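PDB 4F1V: putative alkaline phosphatase from Pseudomonas fluorescens, which binds phosphate with high affinity in the periplasm, probably as the solute-binding component of an ABC transporter that imports it. Local coordinates for residues 211-214 with 219-222; 36-41 with 45-50. All coordinates share one frame; numbering follows the deposited sequence.

Contact 1: 211-214 with 219-222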
loop_
_atom_site.group_PDB
_atom_site.type_symbol
_atom_site.label_atom_id
_atom_site.label_comp_id
_atom_site.label_asym_id
_atom_site.label_seq_id
_atom_site.Cartn_x
_atom_site.Cartn_y
_atom_site.Cartn_z
ATOM N N ASP A 211 0.159 -3.698 -9.882
ATOM C CA ASP A 211 1.082 -3.322 -10.979
ATOM C C ASP A 211 2.045 -4.458 -11.279
ATOM O O ASP A 211 2.083 -5.055 -12.344
ATOM C CB ASP A 211 1.842 -2.047 -10.606
ATOM C CG ASP A 211 2.940 -1.760 -11.631
ATOM O OD1 ASP A 211 4.045 -1.385 -11.233
ATOM O OD2 ASP A 211 2.648 -1.972 -12.862
ATOM N N PHE A 212 2.843 -4.879 -10.301
ATOM C CA PHE A 212 3.845 -5.875 -10.510
ATOM C C PHE A 212 3.291 -7.321 -10.725
ATOM O O PHE A 212 4.023 -8.206 -11.200
ATOM C CB PHE A 212 4.868 -5.869 -9.375
ATOM C CG PHE A 212 5.714 -4.582 -9.375
ATOM C CD1 PHE A 212 6.627 -4.316 -10.409
ATOM C CD2 PHE A 212 5.501 -3.604 -8.425
ATOM C CE1 PHE A 212 7.357 -3.137 -10.429
ATOM C CE2 PHE A 212 6.289 -2.450 -8.432
ATOM C CZ PHE A 212 7.189 -2.194 -9.465
ATOM N N ALA A 213 2.022 -7.563 -10.388
ATOM C CA ALA A 213 1.472 -8.911 -10.520
ATOM C C ALA A 213 1.316 -9.385 -11.951
ATOM O O ALA A 213 1.219 -10.593 -12.158
ATOM C CB ALA A 213 0.153 -9.028 -9.780
ATOM N N ALA A 214 1.255 -8.447 -12.903
ATOM C CA ALA A 214 1.166 -8.819 -14.304
ATOM C C ALA A 214 1.924 -7.796 -15.111
ATOM O O ALA A 214 1.852 -6.597 -14.824
ATOM C CB ALA A 214 -0.292 -8.883 -14.818
ATOM N N GLY A 219 -3.330 -8.681 -18.112
ATOM C CA GLY A 219 -2.871 -9.834 -17.461
ATOM C C GLY A 219 -3.435 -10.129 -16.081
ATOM O O GLY A 219 -3.438 -11.269 -15.608
ATOM N N LEU A 220 -3.943 -9.110 -15.423
ATOM C CA LEU A 220 -4.649 -9.333 -14.154
ATOM C C LEU A 220 -5.891 -10.193 -14.324
ATOM O O LEU A 220 -6.354 -10.805 -13.349
ATOM C CB LEU A 220 -5.013 -7.991 -13.471
ATOM C CG LEU A 220 -3.790 -7.138 -13.027
ATOM C CD1 LEU A 220 -4.251 -5.814 -12.453
ATOM C CD2 LEU A 220 -2.924 -7.857 -12.038
ATOM N N ASP A 221 -6.471 -10.233 -15.511
ATOM C CA ASP A 221 -7.650 -11.032 -15.832
ATOM C C ASP A 221 -7.319 -12.421 -16.342
ATOM O O ASP A 221 -8.235 -13.219 -16.612
ATOM C CB ASP A 221 -8.505 -10.351 -16.874
ATOM C CG ASP A 221 -9.130 -9.069 -16.359
ATOM O OD1 ASP A 221 -9.663 -9.030 -15.234
ATOM O OD2 ASP A 221 -9.080 -8.073 -17.132
ATOM N N ASP A 222 -6.038 -12.758 -16.451
ATOM C CA ASP A 222 -5.619 -14.103 -16.907
ATOM C C ASP A 222 -5.493 -15.035 -15.718
ATOM O O ASP A 222 -4.488 -14.986 -14.995
ATOM C CB ASP A 222 -4.316 -13.992 -17.665
ATOM C CG ASP A 222 -3.847 -15.329 -18.248
ATOM O OD1 ASP A 222 -4.456 -16.366 -17.921
ATOM O OD2 ASP A 222 -2.919 -15.298 -19.064
#
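The methyl group of Ala214 lies against the backbone of Gly219 and the base of Leu220, closing a short excursion of the chain between strands 204-205 and 228-229. Its CB sits 3.6 Å from Gly219 C and 3.7 Å from Leu220 N, so a single methyl is laid against the peptide unit that joins the two residues. Gly219 presents bare backbone to this methyl, and the CA atoms of Ala214 and Gly219 are 5.2 Å apart.

Leu220 supplies the second half of the contact through one branch. With CG on the backbone N side and opposite the carbonyl carbon (chi1 -64°), the far end of the side chain swings in over 211-214, and CD2 meets two methyls at once, standing 4.0 Å from Ala214 CB and the same 4.0 Å from Ala213 CB. The two alanines close a type I beta turn that starts at Asp211, and this turn delivers both methyls to the leucine. Ala213 also rests on Ala96, Pro98 and Met208, which extends the apolar patch into neighbouring loops.

The polar bonds nearby belong to the 219-222 side. Within it, Asp222 N donates to Gly219 O at 3.1 Å, while Gly219 N is hydrogen-bonded to Thr216 OG1 in the intervening chain. Across the contact itself the chemistry is that of methyl groups and backbone, implying that the two turns are fitted together by shape and van der Waals contact and not by directional bonds.

Contact 2: 36-41 with 45-50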
loop_
_atom_site.group_PDB
_atom_site.type_symbol
_atom_site.label_atom_id
_atom_site.label_comp_id
_atom_site.label_asym_id
_atom_site.label_seq_id
_atom_site.Cartn_x
_atom_site.Cartn_y
_atom_site.Cartn_z
ATOM N N GLY A 36 10.813 3.371 4.152
ATOM C CA GLY A 36 10.320 4.717 3.883
ATOM C C GLY A 36 9.920 5.461 5.174
ATOM O O GLY A 36 10.259 6.640 5.356
ATOM N N LYS A 37 9.177 4.768 6.046
ATOM C CA LYS A 37 8.808 5.378 7.311
ATOM C C LYS A 37 10.056 5.757 8.129
ATOM O O LYS A 37 10.160 6.864 8.654
ATOM C CB LYS A 37 7.885 4.461 8.125
ATOM C CG LYS A 37 6.493 4.242 7.476
ATOM C CD LYS A 37 5.511 3.602 8.440
ATOM C CE LYS A 37 5.834 2.235 8.880
ATOM N NZ LYS A 37 4.917 1.729 9.936
ATOM N N ALA A 38 11.022 4.862 8.212
ATOM C CA ALA A 38 12.226 5.155 9.034
ATOM C C ALA A 38 12.998 6.338 8.401
ATOM O O ALA A 38 13.543 7.184 9.124
ATOM C CB ALA A 38 13.091 3.886 9.140
ATOM N N ALA A 39 13.090 6.355 7.076
ATOM C CA ALA A 39 13.780 7.446 6.383
ATOM C C ALA A 39 13.198 8.797 6.790
ATOM O O ALA A 39 13.901 9.747 7.132
ATOM C CB ALA A 39 13.678 7.248 4.874
ATOM N N PHE A 40 11.850 8.901 6.698
ATOM C CA PHE A 40 11.204 10.173 7.018
ATOM C C PHE A 40 11.337 10.504 8.513
ATOM O O PHE A 40 11.703 11.609 8.880
ATOM C CB PHE A 40 9.732 10.103 6.575
ATOM C CG PHE A 40 9.020 11.403 6.918
ATOM C CD1 PHE A 40 9.020 12.443 5.988
ATOM C CD2 PHE A 40 8.382 11.610 8.116
ATOM C CE1 PHE A 40 8.374 13.671 6.252
ATOM C CE2 PHE A 40 7.767 12.809 8.412
ATOM C CZ PHE A 40 7.765 13.819 7.475
ATOM N N LEU A 41 10.966 9.553 9.365
ATOM C CA LEU A 41 10.844 9.823 10.791
ATOM C C LEU A 41 12.154 10.247 11.445
ATOM O O LEU A 41 12.168 11.011 12.407
ATOM C CB LEU A 41 10.220 8.640 11.512
ATOM C CG LEU A 41 8.759 8.296 11.108
ATOM C CD1 LEU A 41 8.450 6.873 11.609
ATOM C CD2 LEU A 41 7.768 9.333 11.629
ATOM N N TYR A 45 18.642 9.440 5.156
ATOM C CA TYR A 45 18.680 9.128 3.726
ATOM C C TYR A 45 19.305 7.795 3.387
ATOM O O TYR A 45 19.064 7.230 2.324
ATOM C CB TYR A 45 19.436 10.263 2.983
ATOM C CG TYR A 45 19.299 10.238 1.480
ATOM C CD1 TYR A 45 20.261 9.624 0.671
ATOM C CD2 TYR A 45 18.212 10.808 0.844
ATOM C CE1 TYR A 45 20.155 9.566 -0.683
ATOM C CE2 TYR A 45 18.061 10.770 -0.529
ATOM C CZ TYR A 45 19.050 10.131 -1.305
ATOM O OH TYR A 45 18.969 10.069 -2.662
ATOM N N THR A 46 20.066 7.215 4.329
ATOM C CA THR A 46 20.641 5.906 4.073
ATOM C C THR A 46 19.604 4.784 3.919
ATOM O O THR A 46 19.865 3.752 3.348
ATOM C CB THR A 46 21.667 5.458 5.111
ATOM O OG1 THR A 46 21.047 5.072 6.345
ATOM C CG2 THR A 46 22.779 6.472 5.332
ATOM N N LYS A 47 18.364 5.052 4.402
ATOM C CA LYS A 47 17.234 4.136 4.207
ATOM C C LYS A 47 16.721 4.131 2.763
ATOM O O LYS A 47 16.066 3.171 2.341
ATOM C CB LYS A 47 16.142 4.465 5.213
ATOM C CG LYS A 47 16.461 4.380 6.690
ATOM C CD LYS A 47 16.688 2.931 7.086
ATOM C CE LYS A 47 17.644 2.784 8.260
ATOM N NZ LYS A 47 17.205 1.587 9.046
ATOM N N PHE A 48 17.029 5.205 2.054
ATOM C CA PHE A 48 16.773 5.299 0.600
ATOM C C PHE A 48 17.960 4.758 -0.202
ATOM O O PHE A 48 17.765 3.953 -1.112
ATOM C CB PHE A 48 16.465 6.713 0.163
ATOM C CG PHE A 48 15.132 7.296 0.599
ATOM C CD1 PHE A 48 14.095 6.542 1.151
ATOM C CD2 PHE A 48 14.889 8.656 0.384
ATOM C CE1 PHE A 48 12.907 7.111 1.522
ATOM C CE2 PHE A 48 13.698 9.226 0.737
ATOM C CZ PHE A 48 12.692 8.480 1.309
ATOM N N GLN A 49 19.165 5.277 0.094
ATOM C CA GLN A 49 20.359 4.881 -0.615
ATOM C C GLN A 49 21.388 4.527 0.397
ATOM O O GLN A 49 22.021 5.407 1.070
ATOM C CB GLN A 49 20.887 5.961 -1.568
ATOM C CG GLN A 49 19.917 6.341 -2.666
ATOM C CD GLN A 49 20.508 7.304 -3.676
ATOM O OE1 GLN A 49 21.470 8.045 -3.392
ATOM N NE2 GLN A 49 19.950 7.304 -4.861
ATOM N N ALA A 50 21.643 3.249 0.545
ATOM C CA ALA A 50 22.638 2.796 1.528
ATOM C C ALA A 50 23.945 3.505 1.201
ATOM O O ALA A 50 24.321 3.696 0.020
ATOM C CB ALA A 50 22.822 1.276 1.361
#
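Phe48 brings one corner of its ring, CE1, against the methyl of Ala39, at 3.4 Å from Ala39 CB, a close approach for two carbons. After helix 33-42 the chain turns, and the short 3-10 segment 45-47 folds back on the helix flank before the loop runs on to strand 59-62. This unit belongs to the periplasmic binding protein fold, whose two lobes enclose the ligand in the manner of a Venus flytrap.

Ala39 is the hub on the helix side. Its methyl meets both the ring of Phe48 and the aliphatic root of Lys47, with Lys47 CB 3.7 Å from Ala39 CB. The ring meets this methyl obliquely, whereas Gly36, about one helical turn earlier, offers its CA to the ring edge near the plane, 4.2 Å from Phe48 CE1. Here the ring edge meets the helix backbone directly. With chi1 of Phe48 at -70°, CG is turned away from the carbonyl and the ring is brought to the helix; the same ring also touches Ile29 and Val57, which places it between the helix flank, strand 29-30 and the loop before strand 59-62.

Lys47 contributes its carbon chain and not its charge. Its CG lies beside the helix, 4.2 Å from Ala38 CB and 3.9 Å from Ala39 N. In the conformer given, the amino end leads away from the helix, though a second conformer exists and a crystal neighbour touches the residue. The 3-10 segment is closed by its own backbone, for Tyr45 O accepts from two donors in succession: Phe48 N at 2.9 Å and Gln49 N at 3.0 Å.

Both contacts are short-range closures, in which the chain turns back within a few residues and an alanine methyl meets a larger apolar group. Contact 2 comes first along the chain and closes before contact 1 opens; their centres lie 29 Å apart, and their nearest atoms about 15 Å, so neither touches the other. The bound hydrogenphosphate ion relates them more usefully. Gly36 of contact 2 is about 8 Å from it, on the helix whose first residue, Ser33, lines the pocket together with Gly32. The Ala213 side chain of contact 1 is about 12 Å from the ion. Neither contact contributes a pocket residue, and contact 2 is nearer to the ligand.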